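Local coordinates for protein tryptophan--tRNA ligase (Campylobacter jejuni subsp. jejuni, PDB 3TZL) that attaches tryptophan to tRNA(Trp), using ATP, as a homodimeric class I aminoacyl-tRNA synthetase, at residues 74-87 / 297-310. Numbering follows the deposited sequence.
Sequences PQKSVFWLQSDVKE and ILDFGATKARKIAQ
Strand 78-81, an outermost strand of the parallel three-stranded sheet 5-10, 36-41, 78-81, is crossed by the long C-terminal helix 291-320, with W80 and A305 at the middle of the contact. The axes of strand 78-81 and helix 297-310 come within 6.1 Å and cross at -108°. The helix comes down on the strand at G301, whose CA lies 3.3 Å from F79 O in an almost straight CA-H...O contact (172° at the hydrogen). A305 CB sits over the centre of one face of the W80 indole, a CH-pi contact 3.8 Å from the centroid of the six-membered ring. With chi1 at 76°, W80 CG is flanked by both the backbone N and C, and the indole lies under A305 and against F40 and F138. F40 lines the tryptophan pocket, and the W80 side chain is about 9 Å from the bound tryptophan, consistent with the helix lying behind the amino-acid site of this HUP-clan domain, one layer removed through W80 and F40.

At the strand's entry, K304 folds at chi3 and its NZ donates to two carbonyls. The bond to P74 O is 2.8 Å long. That to S77 O, at 3.0 Å, is approached from above the carbonyl plane; a water links the same NZ to Q75 O. Beyond the strand, R306 NH1 gives D84 O a bond of 2.8 Å at the guanidinium edge, also from above the carbonyl plane. A water beside that edge joins R306 NE to E87 OE1, and another connects D84 OD2, L81 N and L298 O. V85 lies along the helix, CG2 against A302 O and R306 N, CG1 3.8 Å from A309 CB. L298 CD2 meets the F79 ring obliquely, nearest CE2.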
loop_
_atom_site.group_PDB
_atom_site.type_symbol
_atom_site.label_atom_id
_atom_site.label_comp_id
_atom_site.label_asym_id
_atom_site.label_seq_id
_atom_site.Cartn_x
_atom_site.Cartn_y
_atom_site.Cartn_z
ATOM N N PRO B 74 26.015 -4.725 11.651
ATOM C CA PRO B 74 24.882 -5.645 11.471
ATOM C C PRO B 74 24.641 -6.533 12.685
ATOM O O PRO B 74 23.526 -7.023 12.880
ATOM C CB PRO B 74 25.314 -6.515 10.286
ATOM C CG PRO B 74 26.375 -5.758 9.602
ATOM C CD PRO B 74 27.080 -4.965 10.662
ATOM N N GLN B 75 25.685 -6.726 13.479
ATOM C CA GLN B 75 25.640 -7.535 14.682
ATOM C C GLN B 75 25.000 -6.761 15.827
ATOM O O GLN B 75 24.142 -7.282 16.536
ATOM C CB GLN B 75 27.061 -7.932 15.080
ATOM C CG GLN B 75 27.117 -9.037 16.102
ATOM C CD GLN B 75 26.589 -10.330 15.536
ATOM O OE1 GLN B 75 26.784 -10.616 14.354
ATOM N NE2 GLN B 75 25.898 -11.111 16.364
ATOM N N LYS B 76 25.435 -5.522 16.011
ATOM C CA LYS B 76 24.903 -4.661 17.056
ATOM C C LYS B 76 23.504 -4.141 16.708
ATOM O O LYS B 76 22.620 -4.094 17.565
ATOM C CB LYS B 76 25.837 -3.474 17.275
ATOM C CG LYS B 76 27.271 -3.861 17.627
ATOM C CD LYS B 76 28.184 -2.632 17.740
ATOM C CE LYS B 76 29.510 -2.977 18.436
ATOM N NZ LYS B 76 29.338 -3.489 19.838
ATOM N N SER B 77 23.310 -3.768 15.447
ATOM C CA SER B 77 22.099 -3.062 15.011
ATOM C C SER B 77 21.234 -3.914 14.104
ATOM O O SER B 77 21.633 -4.999 13.708
ATOM C CB SER B 77 22.486 -1.805 14.238
ATOM O OG SER B 77 23.253 -0.930 15.039
ATOM N N VAL B 78 20.048 -3.416 13.765
ATOM C CA VAL B 78 19.193 -4.104 12.805
ATOM C C VAL B 78 19.139 -3.260 11.556
ATOM O O VAL B 78 18.650 -2.136 11.587
ATOM C CB VAL B 78 17.800 -4.401 13.375
ATOM C CG1 VAL B 78 16.913 -5.041 12.328
ATOM C CG2 VAL B 78 17.935 -5.314 14.613
ATOM N N PHE B 79 19.693 -3.799 10.470
ATOM C CA PHE B 79 19.905 -3.042 9.245
ATOM C C PHE B 79 19.407 -3.807 8.024
ATOM O O PHE B 79 19.924 -4.864 7.695
ATOM C CB PHE B 79 21.389 -2.735 9.096
ATOM C CG PHE B 79 21.736 -1.989 7.841
ATOM C CD1 PHE B 79 21.370 -0.661 7.683
ATOM C CD2 PHE B 79 22.456 -2.609 6.828
ATOM C CE1 PHE B 79 21.700 0.035 6.529
ATOM C CE2 PHE B 79 22.797 -1.914 5.671
ATOM C CZ PHE B 79 22.416 -0.588 5.526
ATOM N N TRP B 80 18.416 -3.255 7.339
ATOM C CA TRP B 80 17.781 -3.987 6.263
ATOM C C TRP B 80 17.291 -3.066 5.165
ATOM O O TRP B 80 17.340 -1.852 5.290
ATOM C CB TRP B 80 16.631 -4.866 6.803
ATOM C CG TRP B 80 15.359 -4.149 7.150
ATOM C CD1 TRP B 80 14.207 -4.130 6.419
ATOM C CD2 TRP B 80 15.101 -3.362 8.327
ATOM N NE1 TRP B 80 13.249 -3.380 7.066
ATOM C CE2 TRP B 80 13.776 -2.895 8.235
ATOM C CE3 TRP B 80 15.867 -3.001 9.442
ATOM C CZ2 TRP B 80 13.193 -2.094 9.221
ATOM C CZ3 TRP B 80 15.288 -2.204 10.418
ATOM C CH2 TRP B 80 13.965 -1.757 10.298
ATOM N N LEU B 81 16.876 -3.679 4.067
ATOM C CA LEU B 81 16.323 -2.991 2.912
ATOM C C LEU B 81 14.807 -3.066 3.057
ATOM O O LEU B 81 14.248 -4.146 3.181
ATOM C CB LEU B 81 16.754 -3.709 1.638
ATOM C CG LEU B 81 16.259 -3.196 0.286
ATOM C CD1 LEU B 81 16.874 -1.848 0.027
ATOM C CD2 LEU B 81 16.653 -4.187 -0.808
ATOM N N GLN B 82 14.157 -1.916 3.047
ATOM C CA GLN B 82 12.750 -1.809 3.424
ATOM C C GLN B 82 11.852 -2.848 2.746
ATOM O O GLN B 82 11.051 -3.518 3.390
ATOM C CB GLN B 82 12.265 -0.417 3.055
ATOM C CG GLN B 82 10.876 -0.084 3.543
ATOM C CD GLN B 82 10.438 1.239 3.008
ATOM O OE1 GLN B 82 11.007 1.735 2.026
ATOM N NE2 GLN B 82 9.454 1.843 3.655
ATOM N N SER B 83 12.014 -2.987 1.441
ATOM C CA SER B 83 11.221 -3.914 0.641
ATOM C C SER B 83 11.457 -5.406 0.912
ATOM O O SER B 83 10.777 -6.242 0.317
ATOM C CB SER B 83 11.478 -3.631 -0.830
ATOM O OG SER B 83 12.798 -4.004 -1.166
ATOM N N ASP B 84 12.396 -5.764 1.789
ATOM C CA ASP B 84 12.579 -7.183 2.100
ATOM C C ASP B 84 11.622 -7.591 3.205
ATOM O O ASP B 84 11.422 -8.780 3.448
ATOM C CB ASP B 84 14.017 -7.524 2.533
ATOM C CG ASP B 84 15.009 -7.556 1.365
ATOM O OD1 ASP B 84 14.594 -7.736 0.202
ATOM O OD2 ASP B 84 16.226 -7.411 1.623
ATOM N N VAL B 85 11.065 -6.615 3.912
ATOM C CA VAL B 85 10.077 -6.928 4.943
ATOM C C VAL B 85 8.720 -6.461 4.447
ATOM O O VAL B 85 8.327 -5.308 4.630
ATOM C CB VAL B 85 10.457 -6.335 6.316
ATOM C CG1 VAL B 85 9.419 -6.698 7.364
ATOM C CG2 VAL B 85 11.823 -6.848 6.738
ATOM N N LYS B 86 8.027 -7.374 3.767
ATOM C CA LYS B 86 6.841 -7.012 3.004
ATOM C C LYS B 86 5.657 -6.648 3.881
ATOM O O LYS B 86 4.728 -6.006 3.405
ATOM C CB LYS B 86 6.435 -8.148 2.068
ATOM C CG LYS B 86 7.525 -8.652 1.148
ATOM C CD LYS B 86 7.853 -7.647 0.086
ATOM C CE LYS B 86 8.638 -8.352 -1.016
ATOM N NZ LYS B 86 9.191 -7.275 -1.870
ATOM N N GLU B 87 5.690 -7.083 5.142
ATOM C CA GLU B 87 4.625 -6.783 6.105
ATOM C C GLU B 87 4.285 -5.303 6.120
ATOM O O GLU B 87 3.126 -4.926 6.315
ATOM C CB GLU B 87 5.013 -7.213 7.524
ATOM C CG GLU B 87 4.886 -8.725 7.790
ATOM C CD GLU B 87 5.995 -9.582 7.142
ATOM O OE1 GLU B 87 6.977 -9.023 6.596
ATOM O OE2 GLU B 87 5.864 -10.828 7.170
ATOM N N ILE B 297 24.407 -10.051 4.209
ATOM C CA ILE B 297 24.278 -9.099 5.289
ATOM C C ILE B 297 22.869 -8.489 5.345
ATOM O O ILE B 297 22.271 -8.402 6.414
ATOM C CB ILE B 297 25.335 -7.992 5.147
ATOM C CG1 ILE B 297 26.740 -8.583 5.349
ATOM C CG2 ILE B 297 25.054 -6.871 6.130
ATOM C CD1 ILE B 297 27.858 -7.650 4.888
ATOM N N LEU B 298 22.347 -8.076 4.195
ATOM C CA LEU B 298 20.985 -7.563 4.127
ATOM C C LEU B 298 19.959 -8.641 4.495
ATOM O O LEU B 298 18.951 -8.339 5.118
ATOM C CB LEU B 298 20.689 -6.990 2.738
ATOM C CG LEU B 298 21.462 -5.694 2.485
ATOM C CD1 LEU B 298 21.245 -5.168 1.061
ATOM C CD2 LEU B 298 21.065 -4.661 3.532
ATOM N N ASP B 299 20.223 -9.889 4.108
ATOM C CA ASP B 299 19.297 -10.982 4.412
ATOM C C ASP B 299 19.234 -11.233 5.903
ATOM O O ASP B 299 18.172 -11.442 6.449
ATOM C CB ASP B 299 19.684 -12.263 3.679
ATOM C CG ASP B 299 19.219 -12.260 2.241
ATOM O OD1 ASP B 299 18.303 -11.467 1.926
ATOM O OD2 ASP B 299 19.761 -13.045 1.428
ATOM N N PHE B 300 20.384 -11.175 6.556
ATOM C CA PHE B 300 20.451 -11.302 8.002
ATOM C C PHE B 300 19.691 -10.198 8.731
ATOM O O PHE B 300 18.929 -10.482 9.665
ATOM C CB PHE B 300 21.912 -11.324 8.452
ATOM C CG PHE B 300 22.098 -11.235 9.931
ATOM C CD1 PHE B 300 21.384 -12.053 10.786
ATOM C CD2 PHE B 300 23.024 -10.360 10.469
ATOM C CE1 PHE B 300 21.577 -11.982 12.165
ATOM C CE2 PHE B 300 23.224 -10.285 11.840
ATOM C CZ PHE B 300 22.499 -11.105 12.694
ATOM N N GLY B 301 19.913 -8.948 8.322
ATOM C CA GLY B 301 19.209 -7.821 8.912
ATOM C C GLY B 301 17.709 -8.006 8.757
ATOM O O GLY B 301 16.941 -7.822 9.710
ATOM N N ALA B 302 17.301 -8.406 7.557
ATOM C CA ALA B 302 15.883 -8.586 7.268
ATOM C C ALA B 302 15.238 -9.644 8.164
ATOM O O ALA B 302 14.100 -9.471 8.567
ATOM C CB ALA B 302 15.656 -8.894 5.797
ATOM N N THR B 303 15.967 -10.704 8.522
ATOM C CA THR B 303 15.382 -11.746 9.368
ATOM C C THR B 303 15.112 -11.249 10.779
ATOM O O THR B 303 14.158 -11.684 11.428
ATOM C CB THR B 303 16.245 -13.040 9.467
ATOM O OG1 THR B 303 17.399 -12.804 10.289
ATOM C CG2 THR B 303 16.657 -13.536 8.089
ATOM N N LYS B 304 15.960 -10.350 11.261
ATOM C CA LYS B 304 15.786 -9.814 12.604
ATOM C C LYS B 304 14.596 -8.853 12.635
ATOM O O LYS B 304 13.791 -8.873 13.566
ATOM C CB LYS B 304 17.071 -9.130 13.082
ATOM C CG LYS B 304 18.217 -10.119 13.351
ATOM C CD LYS B 304 19.343 -9.486 14.173
ATOM C CE LYS B 304 20.187 -8.504 13.336
ATOM N NZ LYS B 304 21.246 -7.893 14.201
ATOM N N ALA B 305 14.479 -8.025 11.601
ATOM C CA ALA B 305 13.385 -7.071 11.533
ATOM C C ALA B 305 12.072 -7.801 11.251
ATOM O O ALA B 305 11.053 -7.486 11.854
ATOM C CB ALA B 305 13.652 -6.019 10.473
ATOM N N ARG B 306 12.110 -8.778 10.340
ATOM C CA ARG B 306 10.918 -9.545 9.948
ATOM C C ARG B 306 10.293 -10.310 11.125
ATOM O O ARG B 306 9.081 -10.440 11.208
ATOM C CB ARG B 306 11.247 -10.495 8.785
ATOM C CG ARG B 306 10.159 -11.469 8.375
ATOM C CD ARG B 306 10.626 -12.391 7.229
ATOM N NE ARG B 306 11.128 -11.633 6.077
ATOM C CZ ARG B 306 12.386 -11.690 5.641
ATOM N NH1 ARG B 306 12.775 -10.963 4.598
ATOM N NH2 ARG B 306 13.256 -12.470 6.255
ATOM N N LYS B 307 11.115 -10.800 12.039
ATOM C CA LYS B 307 10.581 -11.541 13.178
ATOM C C LYS B 307 9.737 -10.607 14.015
ATOM O O LYS B 307 8.690 -10.982 14.515
ATOM C CB LYS B 307 11.699 -12.114 14.039
ATOM C CG LYS B 307 11.224 -12.823 15.316
ATOM C CD LYS B 307 12.439 -13.312 16.080
ATOM C CE LYS B 307 12.092 -13.946 17.423
ATOM N NZ LYS B 307 11.487 -15.291 17.273
ATOM N N ILE B 308 10.205 -9.376 14.148
ATOM C CA ILE B 308 9.502 -8.377 14.928
ATOM C C ILE B 308 8.236 -7.959 14.201
ATOM O O ILE B 308 7.169 -7.853 14.815
ATOM C CB ILE B 308 10.412 -7.179 15.201
ATOM C CG1 ILE B 308 11.460 -7.586 16.239
ATOM C CG2 ILE B 308 9.610 -5.991 15.713
ATOM C CD1 ILE B 308 12.594 -6.602 16.379
ATOM N N ALA B 309 8.352 -7.744 12.893
ATOM C CA ALA B 309 7.195 -7.391 12.073
ATOM C C ALA B 309 6.132 -8.477 12.090
ATOM O O ALA B 309 4.937 -8.175 12.123
ATOM C CB ALA B 309 7.602 -7.086 10.632
ATOM N N GLN B 310 6.559 -9.732 12.079
ATOM C CA GLN B 310 5.605 -10.843 12.070
ATOM C C GLN B 310 4.852 -10.905 13.376
ATOM O O GLN B 310 3.664 -11.194 13.388
ATOM C CB GLN B 310 6.293 -12.189 11.824
ATOM C CG GLN B 310 6.676 -12.430 10.378
ATOM C CD GLN B 310 7.510 -13.694 10.207
ATOM O OE1 GLN B 310 7.969 -14.291 11.187
ATOM N NE2 GLN B 310 7.709 -14.108 8.958
HETATM O O HOH W 1 22.639 -9.992 15.913
HETATM O O HOH W 2 22.221 -6.420 8.176
HETATM O O HOH W 3 17.222 -6.593 4.010
HETATM O O HOH W 4 8.813 -10.337 4.624
HETATM O O HOH W 5 7.005 -12.961 6.905
#